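Local coordinates for TetR family transcriptional regulator (Streptomyces coelicolor, PDB 6SRN), which probably binds operator DNA as a TetR-family transcriptional regulator and holds a furan-carboxylic acid bacterial hormone, in a pathway that controls antibiotic production, at residues 32-37 with 53-58; 39-44 with 48-53; 153-158 with 172-177. All coordinates share one frame; numbering follows the deposited sequence.

In the fold
Contacts 1 and 2 both belong to the DNA-binding end of the chain and tie helix 31-49 to what follows it; contact 2 is nested inside the loop that contact 1 closes, their centres are about 9 Å apart, and a salt bridge from R58 to E40 joins them. Contact 3 sits about 37 Å from contact 1, centre to centre, in the C-terminal, ligand-binding part. All three are buried and none has a hydrogen bond across it. Contact 1 alone has an exposed member, the arginine R58; contact 2 sets an alanine methyl against an aromatic ring and an isoleucine, and contact 3 is leucine against alanines and a leucine.

Contact 1: residues 32-37 with 53-58; sequences AQILEA and KDVAER
R58 leaves its helix with CG anti to the backbone N (chi1 171°), which brings that methylene against the methyl of A37; A37 CB and R58 CG lie 3.6 Å apart. V55 has the same kind of first torsion for its CG1 branch (chi1 174°), and this is the branch that reaches segment 32-37. It touches I34 at both its carbonyl oxygen and its CG2 methyl, with V55 CG1 at 4.1 Å from I34 O and at 4.3 Å from I34 CG2. The CA atoms of A37 and V55, 6.0 Å apart, are the nearest pair across the segments. The short segments cross at 121°, with their axes 9.2 Å apart. One alanine methyl, one valine branch, I34 and the arginine stem make the contact. Helix 52-59 is the first helix of the predicted helix-turn-helix, and here it packs on the helix that precedes it; I34 also reaches V66 and H69 on helix 63-69. The arginine chain bends at its second and third torsions, and its head forms a salt bridge with E40. R58 thus works in two ways, its aliphatic stem joining the apolar packing while its charge is paired one turn further along helix 31-49.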
loop_
_atom_site.group_PDB
_atom_site.type_symbol
_atom_site.label_atom_id
_atom_site.label_comp_id
_atom_site.label_asym_id
_atom_site.label_seq_id
_atom_site.Cartn_x
_atom_site.Cartn_y
_atom_site.Cartn_z
ATOM N N ALA A 32 2.566 -28.421 -3.777
ATOM C CA ALA A 32 3.063 -27.515 -2.765
ATOM C C ALA A 32 4.554 -27.212 -2.952
ATOM O O ALA A 32 4.961 -26.084 -2.775
ATOM C CB ALA A 32 2.798 -28.065 -1.389
ATOM N N GLN A 33 5.355 -28.222 -3.295
ATOM C CA GLN A 33 6.790 -28.011 -3.552
ATOM C C GLN A 33 7.025 -27.129 -4.764
ATOM O O GLN A 33 7.873 -26.234 -4.721
ATOM C CB GLN A 33 7.507 -29.355 -3.732
ATOM C CG GLN A 33 7.620 -30.132 -2.441
ATOM C CD GLN A 33 8.266 -31.496 -2.593
ATOM O OE1 GLN A 33 7.798 -32.337 -3.344
ATOM N NE2 GLN A 33 9.326 -31.732 -1.828
ATOM N N ILE A 34 6.254 -27.371 -5.808
ATOM C CA ILE A 34 6.350 -26.518 -7.009
ATOM C C ILE A 34 5.940 -25.091 -6.648
ATOM O O ILE A 34 6.599 -24.148 -7.057
ATOM C CB ILE A 34 5.496 -27.075 -8.171
ATOM C CG1 ILE A 34 5.972 -28.483 -8.561
ATOM C CG2 ILE A 34 5.523 -26.138 -9.371
ATOM C CD1 ILE A 34 4.988 -29.273 -9.408
ATOM N N LEU A 35 4.852 -24.947 -5.907
ATOM C CA LEU A 35 4.372 -23.639 -5.505
ATOM C C LEU A 35 5.397 -22.914 -4.637
ATOM O O LEU A 35 5.549 -21.716 -4.781
ATOM C CB LEU A 35 3.053 -23.753 -4.729
ATOM C CG LEU A 35 1.709 -23.790 -5.456
ATOM C CD1 LEU A 35 0.581 -23.702 -4.431
ATOM C CD2 LEU A 35 1.571 -22.632 -6.435
ATOM N N GLU A 36 6.115 -23.623 -3.762
ATOM C CA GLU A 36 7.130 -22.988 -2.932
ATOM C C GLU A 36 8.293 -22.460 -3.773
ATOM O O GLU A 36 8.738 -21.323 -3.587
ATOM C CB GLU A 36 7.607 -23.970 -1.875
ATOM C CG GLU A 36 8.373 -23.354 -0.732
ATOM C CD GLU A 36 7.512 -22.468 0.210
ATOM O OE1 GLU A 36 6.253 -22.657 0.408
ATOM O OE2 GLU A 36 8.118 -21.584 0.850
ATOM N N ALA A 37 8.754 -23.278 -4.717
ATOM C CA ALA A 37 9.799 -22.842 -5.638
ATOM C C ALA A 37 9.376 -21.667 -6.491
ATOM O O ALA A 37 10.142 -20.716 -6.650
ATOM C CB ALA A 37 10.249 -23.999 -6.525
ATOM N N LYS A 53 10.642 -22.170 -16.844
ATOM C CA LYS A 53 11.915 -22.881 -16.971
ATOM C C LYS A 53 12.702 -22.828 -15.669
ATOM O O LYS A 53 13.258 -23.830 -15.222
ATOM C CB LYS A 53 12.746 -22.295 -18.109
ATOM C CG LYS A 53 14.134 -22.891 -18.249
ATOM C CD LYS A 53 14.943 -22.211 -19.342
ATOM C CE LYS A 53 16.400 -22.618 -19.245
ATOM N NZ LYS A 53 17.210 -22.133 -20.399
ATOM N N ASP A 54 12.729 -21.667 -15.028
ATOM C CA ASP A 54 13.551 -21.508 -13.843
ATOM C C ASP A 54 12.902 -22.174 -12.633
ATOM O O ASP A 54 13.608 -22.723 -11.804
ATOM C CB ASP A 54 13.850 -20.043 -13.602
ATOM C CG ASP A 54 14.945 -19.511 -14.523
ATOM O OD1 ASP A 54 15.634 -20.301 -15.226
ATOM O OD2 ASP A 54 15.082 -18.290 -14.561
ATOM N N VAL A 55 11.573 -22.141 -12.559
ATOM C CA VAL A 55 10.836 -22.877 -11.537
ATOM C C VAL A 55 11.078 -24.392 -11.641
ATOM O O VAL A 55 11.374 -25.052 -10.647
ATOM C CB VAL A 55 9.331 -22.553 -11.608
ATOM C CG1 VAL A 55 8.562 -23.435 -10.627
ATOM C CG2 VAL A 55 9.084 -21.056 -11.322
ATOM N N ALA A 56 10.967 -24.926 -12.848
ATOM C CA ALA A 56 11.252 -26.355 -13.095
ATOM C C ALA A 56 12.669 -26.737 -12.664
ATOM O O ALA A 56 12.865 -27.736 -11.960
ATOM C CB ALA A 56 10.995 -26.675 -14.548
ATOM N N GLU A 57 13.642 -25.905 -13.016
ATOM C CA GLU A 57 15.042 -26.177 -12.622
ATOM C C GLU A 57 15.194 -26.175 -11.096
ATOM O O GLU A 57 15.884 -27.039 -10.535
ATOM C CB GLU A 57 15.967 -25.133 -13.214
ATOM C CG GLU A 57 17.450 -25.403 -12.985
ATOM C CD GLU A 57 18.276 -24.129 -12.969
ATOM O OE1 GLU A 57 17.767 -23.074 -13.430
ATOM O OE2 GLU A 57 19.430 -24.181 -12.481
ATOM N N ARG A 58 14.584 -25.184 -10.446
ATOM C CA ARG A 58 14.691 -24.989 -8.994
ATOM C C ARG A 58 14.114 -26.202 -8.292
ATOM O O ARG A 58 14.716 -26.761 -7.370
ATOM C CB ARG A 58 13.931 -23.721 -8.556
ATOM C CG ARG A 58 13.779 -23.535 -7.034
ATOM C CD ARG A 58 15.050 -23.106 -6.355
ATOM N NE ARG A 58 15.607 -21.875 -6.924
ATOM C CZ ARG A 58 15.354 -20.632 -6.513
ATOM N NH1 ARG A 58 14.502 -20.377 -5.522
ATOM N NH2 ARG A 58 15.948 -19.623 -7.132
#

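Contact 2: residues 39-44 with 48-53; sequences SEIFAS and RGASVK
The ring of F42 meets the methyl of A50 obliquely, nearest the CD1-CE1 bond: A50 CB is 3.4 Å from F42 CD1 and 3.5 Å from F42 CE1. Around the same ring, A77 and V80 of helix 73-86 and L129 of helix 121-131 supply further packing. I41 comes to the alanine by its short branch, CG2, which stands anti to the backbone N (chi1 of the CG1 branch -68°) and touches both A50 CB at 3.7 Å and A50 CA at 3.8 Å. The A50 methyl thus touches both an isoleucine methyl and a phenyl ring, from consecutive positions of one helix. In the fold, this is where the chain leaves helix 31-49 and turns back to start helix 52-59, the first helix of the predicted helix-turn-helix. A50 and S51 are both extended in that turn, and the CA of A50 comes within 5.7 Å of the CA of F42. S51 takes the N-cap position of helix 52-59, its OG hydrogen-bonded to the backbone N of D54. The A50 carbonyl accepts a hydrogen bond from K73 NZ, at the start of helix 73-86. The other branch of I41 runs on to V55 and R58 of helix 52-59, while the side chain of F42 lies about 13 Å from the bound furan ligand.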
loop_
_atom_site.group_PDB
_atom_site.type_symbol
_atom_site.label_atom_id
_atom_site.label_comp_id
_atom_site.label_asym_id
_atom_site.label_seq_id
_atom_site.Cartn_x
_atom_site.Cartn_y
_atom_site.Cartn_z
ATOM N N SER A 39 7.187 -19.518 -5.681
ATOM C CA SER A 39 7.067 -18.368 -4.769
ATOM C C SER A 39 8.406 -17.729 -4.549
ATOM O O SER A 39 8.526 -16.512 -4.502
ATOM C CB SER A 39 6.447 -18.795 -3.460
ATOM O OG SER A 39 5.068 -19.128 -3.664
ATOM N N GLU A 40 9.419 -18.550 -4.311
ATOM C CA GLU A 40 10.753 -18.029 -4.104
ATOM C C GLU A 40 11.160 -17.187 -5.299
ATOM O O GLU A 40 11.703 -16.097 -5.122
ATOM C CB GLU A 40 11.751 -19.178 -3.873
ATOM C CG GLU A 40 11.554 -19.880 -2.525
ATOM C CD GLU A 40 12.239 -21.239 -2.404
ATOM O OE1 GLU A 40 12.999 -21.607 -3.314
ATOM O OE2 GLU A 40 12.031 -21.936 -1.373
ATOM N N ILE A 41 10.933 -17.687 -6.500
ATOM C CA ILE A 41 11.351 -16.969 -7.713
ATOM C C ILE A 41 10.522 -15.699 -7.977
ATOM O O ILE A 41 11.055 -14.650 -8.334
ATOM C CB ILE A 41 11.393 -17.947 -8.916
ATOM C CG1 ILE A 41 12.536 -18.921 -8.670
ATOM C CG2 ILE A 41 11.554 -17.197 -10.242
ATOM C CD1 ILE A 41 12.538 -20.116 -9.541
ATOM N N PHE A 42 9.221 -15.808 -7.799
ATOM C CA PHE A 42 8.384 -14.622 -7.979
ATOM C C PHE A 42 8.740 -13.555 -6.947
ATOM O O PHE A 42 8.734 -12.366 -7.252
ATOM C CB PHE A 42 6.901 -14.930 -7.839
ATOM C CG PHE A 42 6.264 -15.661 -9.007
ATOM C CD1 PHE A 42 6.437 -15.264 -10.318
ATOM C CD2 PHE A 42 5.372 -16.701 -8.738
ATOM C CE1 PHE A 42 5.765 -15.934 -11.342
ATOM C CE2 PHE A 42 4.676 -17.362 -9.745
ATOM C CZ PHE A 42 4.911 -16.985 -11.034
ATOM N N ALA A 43 8.974 -13.967 -5.706
ATOM C CA ALA A 43 9.310 -12.974 -4.658
ATOM C C ALA A 43 10.606 -12.219 -4.956
ATOM O O ALA A 43 10.706 -11.013 -4.717
ATOM C CB ALA A 43 9.364 -13.649 -3.301
ATOM N N SER A 44 11.559 -12.922 -5.546
ATOM C CA SER A 44 12.853 -12.343 -5.767
ATOM C C SER A 44 12.935 -11.603 -7.090
ATOM O O SER A 44 13.629 -10.584 -7.148
ATOM C CB SER A 44 13.951 -13.397 -5.579
ATOM O OG SER A 44 13.880 -14.411 -6.496
ATOM N N ARG A 48 7.471 -10.748 -14.387
ATOM C CA ARG A 48 8.209 -10.618 -15.661
ATOM C C ARG A 48 9.498 -11.428 -15.658
ATOM O O ARG A 48 9.771 -12.163 -16.612
ATOM C CB ARG A 48 8.526 -9.140 -15.969
ATOM C CG ARG A 48 7.555 -8.468 -16.935
ATOM C CD ARG A 48 8.067 -7.114 -17.430
ATOM N NE ARG A 48 8.988 -7.238 -18.562
ATOM C CZ ARG A 48 9.563 -6.217 -19.208
ATOM N NH1 ARG A 48 9.336 -4.958 -18.842
ATOM N NH2 ARG A 48 10.380 -6.461 -20.233
ATOM N N GLY A 49 10.277 -11.296 -14.590
ATOM C CA GLY A 49 11.585 -11.941 -14.481
ATOM C C GLY A 49 11.573 -13.413 -14.134
ATOM O O GLY A 49 12.561 -14.117 -14.311
ATOM N N ALA A 50 10.446 -13.895 -13.641
ATOM C CA ALA A 50 10.293 -15.303 -13.346
ATOM C C ALA A 50 10.043 -16.050 -14.667
ATOM O O ALA A 50 9.488 -15.487 -15.600
ATOM C CB ALA A 50 9.108 -15.507 -12.416
ATOM N N SER A 51 10.430 -17.305 -14.725
ATOM C CA SER A 51 10.024 -18.169 -15.857
ATOM C C SER A 51 9.676 -19.551 -15.343
ATOM O O SER A 51 10.235 -20.006 -14.326
ATOM C CB SER A 51 11.129 -18.278 -16.931
ATOM O OG SER A 51 12.272 -18.970 -16.432
ATOM N N VAL A 52 8.825 -20.253 -16.082
ATOM C CA VAL A 52 8.532 -21.644 -15.766
ATOM C C VAL A 52 9.796 -22.497 -15.888
ATOM O O VAL A 52 10.028 -23.385 -15.062
ATOM C CB VAL A 52 7.381 -22.213 -16.606
ATOM C CG1 VAL A 52 7.150 -23.672 -16.280
ATOM C CG2 VAL A 52 6.101 -21.442 -16.314
ATOM N N LYS A 53 10.642 -22.170 -16.844
ATOM C CA LYS A 53 11.915 -22.881 -16.971
ATOM C C LYS A 53 12.702 -22.828 -15.669
ATOM O O LYS A 53 13.258 -23.830 -15.222
ATOM C CB LYS A 53 12.746 -22.295 -18.109
ATOM C CG LYS A 53 14.134 -22.891 -18.249
ATOM C CD LYS A 53 14.943 -22.211 -19.342
ATOM C CE LYS A 53 16.400 -22.618 -19.245
ATOM N NZ LYS A 53 17.210 -22.133 -20.399
#

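Contact 3: residues 153-158 with 172-177; sequences VPLQDA and AAARSL
The CB of L155 is directed toward helix 170-192, and its CD1 methyl makes the contact. CG stands anti to the carbonyl carbon (chi1 -74°) and CD1 anti to CA (chi2 167°), which lands CD1 beside the backbone of A174, 3.5 Å from A174 N and 3.6 Å from A174 CA. Three side chains of helix 170-192 meet that methyl. A174 CB, set partly across the line between the helices, is 3.7 Å from L155 CD1; A173 CB faces it more directly, at 4.1 Å. One turn on, L177 CD1 meets L155 CD1 methyl to methyl at 4.2 Å. With alanines as two of the three partners, the leucine reaches the other helix's main chain. The side-chain packing is apolar, no hydrogen bond crosses it, and the segments cross at 133° with their axes 9.7 Å apart. Both helices belong to the C-terminal TetR domain, and the side chain of L177 is about 7 Å from the bound furan ligand. Around them, helix 102-119 covers L155 through L103 and L177 through V106, and helix 197-212 packs on A173 and L177 with L212; R175 of helix 170-192 forms a salt bridge with E203 of the second subunit.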
loop_
_atom_site.group_PDB
_atom_site.type_symbol
_atom_site.label_atom_id
_atom_site.label_comp_id
_atom_site.label_asym_id
_atom_site.label_seq_id
_atom_site.Cartn_x
_atom_site.Cartn_y
_atom_site.Cartn_z
ATOM N N VAL A 153 -16.138 -10.901 10.512
ATOM C CA VAL A 153 -16.877 -11.833 11.345
ATOM C C VAL A 153 -16.539 -11.689 12.834
ATOM O O VAL A 153 -17.449 -11.388 13.650
ATOM C CB VAL A 153 -16.704 -13.282 10.877
ATOM C CG1 VAL A 153 -17.417 -14.260 11.822
ATOM C CG2 VAL A 153 -17.259 -13.439 9.474
ATOM N N PRO A 154 -15.255 -11.878 13.230
ATOM C CA PRO A 154 -14.949 -11.582 14.639
ATOM C C PRO A 154 -15.199 -10.161 15.072
ATOM O O PRO A 154 -15.519 -9.929 16.219
ATOM C CB PRO A 154 -13.461 -11.961 14.775
ATOM C CG PRO A 154 -12.956 -11.963 13.399
ATOM C CD PRO A 154 -14.085 -12.424 12.525
ATOM N N LEU A 155 -15.071 -9.191 14.170
ATOM C CA LEU A 155 -15.363 -7.842 14.529
ATOM C C LEU A 155 -16.864 -7.641 14.806
ATOM O O LEU A 155 -17.213 -6.856 15.690
ATOM C CB LEU A 155 -14.889 -6.891 13.434
ATOM C CG LEU A 155 -13.364 -6.719 13.409
ATOM C CD1 LEU A 155 -12.963 -6.034 12.099
ATOM C CD2 LEU A 155 -12.824 -5.958 14.600
ATOM N N GLN A 156 -17.730 -8.346 14.074
ATOM C CA GLN A 156 -19.181 -8.349 14.391
ATOM C C GLN A 156 -19.427 -8.929 15.751
ATOM O O GLN A 156 -20.232 -8.409 16.512
ATOM C CB GLN A 156 -19.991 -9.112 13.362
ATOM C CG GLN A 156 -21.483 -9.103 13.639
ATOM C CD GLN A 156 -22.062 -7.700 13.703
ATOM O OE1 GLN A 156 -21.675 -6.820 12.928
ATOM N NE2 GLN A 156 -23.001 -7.485 14.640
ATOM N N ASP A 157 -18.765 -10.034 16.063
ATOM C CA ASP A 157 -18.905 -10.626 17.386
ATOM C C ASP A 157 -18.440 -9.667 18.479
ATOM O O ASP A 157 -19.014 -9.603 19.571
ATOM C CB ASP A 157 -18.117 -11.932 17.483
ATOM C CG ASP A 157 -18.766 -13.080 16.684
ATOM O OD1 ASP A 157 -19.927 -12.975 16.219
ATOM O OD2 ASP A 157 -18.065 -14.077 16.507
ATOM N N ALA A 158 -17.332 -8.960 18.202
ATOM C CA ALA A 158 -16.798 -8.009 19.163
ATOM C C ALA A 158 -17.825 -6.926 19.443
ATOM O O ALA A 158 -18.036 -6.548 20.592
ATOM C CB ALA A 158 -15.507 -7.360 18.629
ATOM N N ALA A 172 -16.492 -1.291 8.644
ATOM C CA ALA A 172 -15.545 -0.205 8.502
ATOM C C ALA A 172 -14.232 -0.498 9.190
ATOM O O ALA A 172 -13.183 -0.197 8.647
ATOM C CB ALA A 172 -16.139 1.059 9.027
ATOM N N ALA A 173 -14.286 -1.090 10.364
ATOM C CA ALA A 173 -13.095 -1.493 11.096
ATOM C C ALA A 173 -12.299 -2.539 10.325
ATOM O O ALA A 173 -11.069 -2.468 10.299
ATOM C CB ALA A 173 -13.465 -1.993 12.470
ATOM N N ALA A 174 -12.974 -3.467 9.677
ATOM C CA ALA A 174 -12.308 -4.505 8.925
ATOM C C ALA A 174 -11.595 -3.825 7.749
ATOM O O ALA A 174 -10.448 -4.118 7.474
ATOM C CB ALA A 174 -13.302 -5.529 8.413
ATOM N N ARG A 175 -12.300 -2.987 6.996
ATOM C CA ARG A 175 -11.636 -2.279 5.908
ATOM C C ARG A 175 -10.431 -1.476 6.351
ATOM O O ARG A 175 -9.377 -1.495 5.701
ATOM C CB ARG A 175 -12.597 -1.342 5.191
ATOM C CG ARG A 175 -13.648 -2.023 4.332
ATOM C CD ARG A 175 -14.491 -1.003 3.604
ATOM N NE ARG A 175 -15.316 -0.131 4.440
ATOM C CZ ARG A 175 -16.594 -0.366 4.756
ATOM N NH1 ARG A 175 -17.189 -1.510 4.415
ATOM N NH2 ARG A 175 -17.228 0.519 5.466
ATOM N N SER A 176 -10.581 -0.739 7.436
ATOM C CA SER A 176 -9.508 0.143 7.946
ATOM C C SER A 176 -8.290 -0.687 8.349
ATOM O O SER A 176 -7.135 -0.322 8.109
ATOM C CB SER A 176 -9.982 0.997 9.097
ATOM O OG SER A 176 -11.031 1.909 8.680
ATOM N N LEU A 177 -8.550 -1.764 9.058
ATOM C CA LEU A 177 -7.465 -2.645 9.506
ATOM C C LEU A 177 -6.697 -3.259 8.333
ATOM O O LEU A 177 -5.456 -3.293 8.269
ATOM C CB LEU A 177 -7.977 -3.756 10.395
ATOM C CG LEU A 177 -8.212 -3.349 11.848
ATOM C CD1 LEU A 177 -9.078 -4.436 12.503
ATOM C CD2 LEU A 177 -6.938 -3.077 12.625
#